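Local coordinates for protein telomerase reverse transcriptase (Candida tropicalis MYA-3404, PDB 6ZD1) that probably extends chromosome ends as the catalytic subunit of telomerase, a reverse transcriptase that copies a template within its RNA component into telomeric repeats, at residues Gly375-Leu389 and Ile653-Met667. Sequence-based numbering, arbitrary orientation.
Sequences GTLDEFLKLKRVRTL and IETTIEKFARVNGSM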
# COMPACT_ATOMS: atom_id res chain seq x y z
N GLY A 375 14.31 -5.59 12.15
CA GLY A 375 15.24 -5.15 11.13
C GLY A 375 14.60 -4.19 10.16
O GLY A 375 13.40 -3.93 10.19
N THR A 376 15.44 -3.66 9.27
CA THR A 376 15.02 -2.79 8.19
C THR A 376 15.06 -3.60 6.90
O THR A 376 15.75 -4.63 6.82
CB THR A 376 15.94 -1.57 8.10
OG1 THR A 376 16.03 -0.93 9.38
CG2 THR A 376 15.44 -0.57 7.06
N LEU A 377 14.27 -3.19 5.91
CA LEU A 377 14.34 -3.84 4.60
C LEU A 377 15.76 -3.82 4.08
O LEU A 377 16.32 -4.86 3.72
CB LEU A 377 13.41 -3.18 3.59
CG LEU A 377 13.58 -3.78 2.19
CD1 LEU A 377 13.22 -5.26 2.21
CD2 LEU A 377 12.79 -3.05 1.14
N ASP A 378 16.35 -2.61 4.07
CA ASP A 378 17.72 -2.37 3.55
C ASP A 378 18.79 -3.00 4.45
O ASP A 378 19.92 -2.48 4.46
CB ASP A 378 17.97 -0.87 3.36
CG ASP A 378 16.71 -0.08 3.06
OD1 ASP A 378 15.73 -0.69 2.59
OD2 ASP A 378 16.72 1.15 3.31
N GLU A 379 18.45 -4.08 5.16
CA GLU A 379 19.45 -4.78 6.02
C GLU A 379 20.09 -5.89 5.19
O GLU A 379 21.29 -5.79 4.88
CB GLU A 379 18.77 -5.34 7.27
CG GLU A 379 19.70 -5.42 8.47
CD GLU A 379 19.36 -4.45 9.60
OE1 GLU A 379 19.85 -4.67 10.73
OE2 GLU A 379 18.62 -3.49 9.34
N PHE A 380 19.29 -6.90 4.84
CA PHE A 380 19.68 -8.03 4.01
C PHE A 380 20.26 -7.55 2.69
O PHE A 380 21.41 -7.82 2.35
CB PHE A 380 18.48 -8.96 3.80
CG PHE A 380 17.86 -9.38 5.10
CD1 PHE A 380 16.98 -8.53 5.76
CD2 PHE A 380 18.20 -10.58 5.69
CE1 PHE A 380 16.44 -8.89 6.97
CE2 PHE A 380 17.65 -10.95 6.91
CZ PHE A 380 16.77 -10.10 7.55
N LEU A 381 19.46 -6.81 1.93
CA LEU A 381 20.03 -5.98 0.89
C LEU A 381 20.93 -4.93 1.53
O LEU A 381 20.55 -4.27 2.50
CB LEU A 381 18.93 -5.34 0.04
CG LEU A 381 17.91 -4.39 0.67
CD1 LEU A 381 18.27 -2.96 0.30
CD2 LEU A 381 16.51 -4.74 0.19
N LYS A 382 22.15 -4.81 1.00
CA LYS A 382 23.32 -4.09 1.52
C LYS A 382 24.07 -4.82 2.63
O LYS A 382 25.06 -4.28 3.09
CB LYS A 382 22.98 -2.69 2.05
CG LYS A 382 22.15 -1.79 1.16
CD LYS A 382 21.48 -0.73 2.03
CE LYS A 382 21.50 0.66 1.42
NZ LYS A 382 20.83 1.64 2.32
N LEU A 383 23.63 -5.99 3.10
CA LEU A 383 24.55 -6.83 3.88
C LEU A 383 24.53 -8.31 3.50
O LEU A 383 25.42 -9.04 3.94
CB LEU A 383 24.28 -6.70 5.40
CG LEU A 383 24.19 -5.33 6.12
CD1 LEU A 383 23.69 -5.52 7.54
CD2 LEU A 383 25.50 -4.56 6.14
N LYS A 384 23.56 -8.76 2.70
CA LYS A 384 23.31 -10.18 2.44
C LYS A 384 22.62 -10.30 1.08
O LYS A 384 22.65 -9.36 0.27
CB LYS A 384 22.47 -10.82 3.56
CG LYS A 384 23.19 -11.02 4.89
CD LYS A 384 22.24 -11.54 5.96
CE LYS A 384 22.95 -11.69 7.30
NZ LYS A 384 22.03 -12.20 8.36
N ARG A 385 22.04 -11.46 0.80
CA ARG A 385 21.40 -11.73 -0.48
C ARG A 385 19.90 -12.00 -0.34
O ARG A 385 19.37 -12.27 0.75
CB ARG A 385 22.11 -12.88 -1.22
CG ARG A 385 23.48 -12.46 -1.76
CD ARG A 385 24.13 -13.53 -2.62
NE ARG A 385 25.42 -13.09 -3.15
CZ ARG A 385 26.23 -13.84 -3.89
NH1 ARG A 385 25.89 -15.09 -4.19
NH2 ARG A 385 27.38 -13.35 -4.33
N VAL A 386 19.23 -11.90 -1.49
CA VAL A 386 17.79 -11.87 -1.79
C VAL A 386 17.08 -13.21 -1.57
O VAL A 386 17.74 -14.23 -1.33
CB VAL A 386 17.57 -11.35 -3.22
CG1 VAL A 386 17.68 -12.48 -4.25
CG2 VAL A 386 16.24 -10.61 -3.33
N ARG A 387 15.74 -13.20 -1.63
CA ARG A 387 14.87 -14.34 -1.26
C ARG A 387 14.96 -14.69 0.22
O ARG A 387 15.43 -15.76 0.62
CB ARG A 387 15.17 -15.56 -2.13
CG ARG A 387 14.95 -15.35 -3.62
CD ARG A 387 15.29 -16.61 -4.37
NE ARG A 387 15.16 -16.46 -5.82
CZ ARG A 387 15.43 -17.43 -6.69
NH1 ARG A 387 15.85 -18.61 -6.26
NH2 ARG A 387 15.29 -17.22 -7.99
N THR A 388 14.52 -13.72 1.03
CA THR A 388 14.50 -13.77 2.49
C THR A 388 13.34 -14.59 3.08
O THR A 388 13.06 -14.46 4.28
CB THR A 388 14.44 -12.35 3.03
OG1 THR A 388 13.07 -11.90 3.03
CG2 THR A 388 15.27 -11.40 2.18
N LEU A 389 12.63 -15.42 2.31
CA LEU A 389 11.65 -16.36 2.85
C LEU A 389 12.15 -17.78 2.60
O LEU A 389 12.32 -18.18 1.45
CB LEU A 389 10.27 -16.17 2.23
CG LEU A 389 9.40 -15.09 2.87
CD1 LEU A 389 8.09 -14.95 2.12
CD2 LEU A 389 9.14 -15.39 4.34
N ILE A 653 3.57 -15.65 -1.76
CA ILE A 653 3.92 -15.26 -0.40
C ILE A 653 5.13 -14.34 -0.39
O ILE A 653 5.17 -13.34 0.34
CB ILE A 653 4.14 -16.51 0.46
CG1 ILE A 653 2.84 -17.30 0.60
CG2 ILE A 653 4.68 -16.14 1.83
CD1 ILE A 653 2.97 -18.55 1.44
N GLU A 654 6.15 -14.67 -1.19
CA GLU A 654 7.36 -13.85 -1.25
C GLU A 654 7.05 -12.43 -1.72
O GLU A 654 7.60 -11.46 -1.19
CB GLU A 654 8.39 -14.50 -2.17
CG GLU A 654 9.55 -15.17 -1.45
CD GLU A 654 10.66 -14.19 -1.07
OE1 GLU A 654 10.49 -12.98 -1.30
OE2 GLU A 654 11.70 -14.65 -0.55
N THR A 655 6.21 -12.29 -2.75
CA THR A 655 5.90 -10.95 -3.26
C THR A 655 5.20 -10.11 -2.20
O THR A 655 5.50 -8.93 -2.03
CB THR A 655 5.05 -11.05 -4.52
OG1 THR A 655 5.69 -11.93 -5.46
CG2 THR A 655 4.91 -9.67 -5.15
N THR A 656 4.27 -10.72 -1.46
CA THR A 656 3.55 -9.98 -0.43
C THR A 656 4.49 -9.51 0.67
O THR A 656 4.49 -8.33 1.04
CB THR A 656 2.43 -10.85 0.15
OG1 THR A 656 1.55 -11.28 -0.90
CG2 THR A 656 1.64 -10.08 1.20
N ILE A 657 5.34 -10.41 1.16
CA ILE A 657 6.25 -10.05 2.24
C ILE A 657 7.25 -9.00 1.75
O ILE A 657 7.54 -8.03 2.46
CB ILE A 657 6.96 -11.29 2.79
CG1 ILE A 657 5.94 -12.26 3.40
CG2 ILE A 657 7.97 -10.90 3.85
CD1 ILE A 657 5.17 -11.67 4.56
N GLU A 658 7.75 -9.16 0.53
CA GLU A 658 8.73 -8.22 -0.01
C GLU A 658 8.11 -6.84 -0.18
O GLU A 658 8.70 -5.83 0.23
CB GLU A 658 9.26 -8.74 -1.35
CG GLU A 658 10.69 -8.33 -1.70
CD GLU A 658 10.76 -7.02 -2.46
OE1 GLU A 658 11.88 -6.54 -2.72
OE2 GLU A 658 9.69 -6.47 -2.80
N LYS A 659 6.91 -6.76 -0.76
CA LYS A 659 6.29 -5.46 -0.96
C LYS A 659 5.88 -4.82 0.36
O LYS A 659 5.93 -3.60 0.49
CB LYS A 659 5.09 -5.59 -1.90
CG LYS A 659 4.59 -4.26 -2.44
CD LYS A 659 3.66 -4.44 -3.63
CE LYS A 659 3.21 -3.10 -4.18
NZ LYS A 659 2.42 -3.23 -5.43
N PHE A 660 5.51 -5.63 1.36
CA PHE A 660 5.19 -5.08 2.68
C PHE A 660 6.42 -4.47 3.33
O PHE A 660 6.34 -3.40 3.95
CB PHE A 660 4.59 -6.16 3.58
CG PHE A 660 4.37 -5.70 5.00
CD1 PHE A 660 5.33 -5.94 5.98
CD2 PHE A 660 3.21 -5.04 5.35
CE1 PHE A 660 5.12 -5.51 7.28
CE2 PHE A 660 2.99 -4.61 6.65
CZ PHE A 660 3.95 -4.85 7.62
N ALA A 661 7.57 -5.15 3.24
CA ALA A 661 8.80 -4.59 3.78
C ALA A 661 9.26 -3.38 2.97
O ALA A 661 9.79 -2.42 3.53
CB ALA A 661 9.89 -5.66 3.82
N ARG A 662 9.06 -3.42 1.65
CA ARG A 662 9.41 -2.28 0.81
C ARG A 662 8.63 -1.04 1.21
O ARG A 662 9.20 0.04 1.39
CB ARG A 662 9.15 -2.63 -0.66
CG ARG A 662 10.35 -2.53 -1.59
CD ARG A 662 10.03 -3.16 -2.94
NE ARG A 662 8.82 -2.58 -3.52
CZ ARG A 662 8.00 -3.22 -4.35
NH1 ARG A 662 8.25 -4.48 -4.70
NH2 ARG A 662 6.92 -2.61 -4.83
N VAL A 663 7.31 -1.18 1.37
CA VAL A 663 6.47 -0.02 1.64
C VAL A 663 6.81 0.59 3.00
O VAL A 663 7.10 1.78 3.11
CB VAL A 663 4.98 -0.40 1.54
CG1 VAL A 663 4.10 0.70 2.10
CG2 VAL A 663 4.62 -0.68 0.10
N ASN A 664 6.78 -0.23 4.05
CA ASN A 664 6.99 0.29 5.40
C ASN A 664 8.45 0.41 5.79
O ASN A 664 8.75 1.06 6.80
CB ASN A 664 6.26 -0.59 6.41
CG ASN A 664 4.83 -0.85 6.00
OD1 ASN A 664 4.00 0.05 6.01
ND2 ASN A 664 4.54 -2.09 5.62
N GLY A 665 9.37 -0.17 5.03
CA GLY A 665 10.77 -0.08 5.33
C GLY A 665 11.23 -0.84 6.56
O GLY A 665 12.44 -0.99 6.75
N SER A 666 10.32 -1.34 7.39
CA SER A 666 10.67 -2.02 8.63
C SER A 666 10.07 -3.42 8.64
O SER A 666 8.97 -3.63 8.13
CB SER A 666 10.19 -1.24 9.85
OG SER A 666 10.46 -1.95 11.05
N MSE A 667 10.80 -4.36 9.24
CA MSE A 667 10.38 -5.76 9.31
C MSE A 667 9.33 -6.01 10.37
O MSE A 667 8.94 -7.16 10.61
CB MSE A 667 11.59 -6.66 9.57
CG MSE A 667 12.56 -6.72 8.42
SE MSE A 667 11.63 -7.13 6.77
CE MSE A 667 13.16 -7.19 5.57
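Gly375 O accepts a nearly straight hydrogen bond from Met667 N (2.8 Å, 167° at the hydrogen), and two residues on, Leu377 N donates to Gly665 O at 3.0 Å. These two bonds flank Thr376 and Ser666, forming a single beta bridge with CA atoms 4.4 Å apart. Thr376 turns its CB away from residues 653-667, its side chain touching Ile274 and Gln277 of helix 263-298, while its N bonds to Glu379 OE2.

Leu377 carries the apolar contact at this end. With CG anti to the backbone N (chi1 175°), its methyls divide between neighbouring residues of the last helical turn: CD1 meets Ala661 CB at 3.7 Å, and CD2 packs on Arg662 CA at 3.5 Å, alongside that side chain. The selenomethionine Met667 bends at chi2 (-50°), bringing CE against Leu377 and, at 4.0 Å, Phe380 CE1.

The chain then loops away and returns at Arg387. Glu654, also bent at chi2, accepts a bent bond at OE2 from Leu389 N (3.1 Å), which comes from above the carboxylate plane. The side chains of Leu389 and Glu654 run antiparallel alongside one another, and Leu389 rests CD1 against both Ile653 CG2 and Ile657 CG1.

The two-point attachment joins a reverse-transcriptase-domain loop to helix 642-664. At its C-terminal end Gly665 leaves helical geometry with positive phi, and the exiting chain pairs with the loop through an isolated beta bridge.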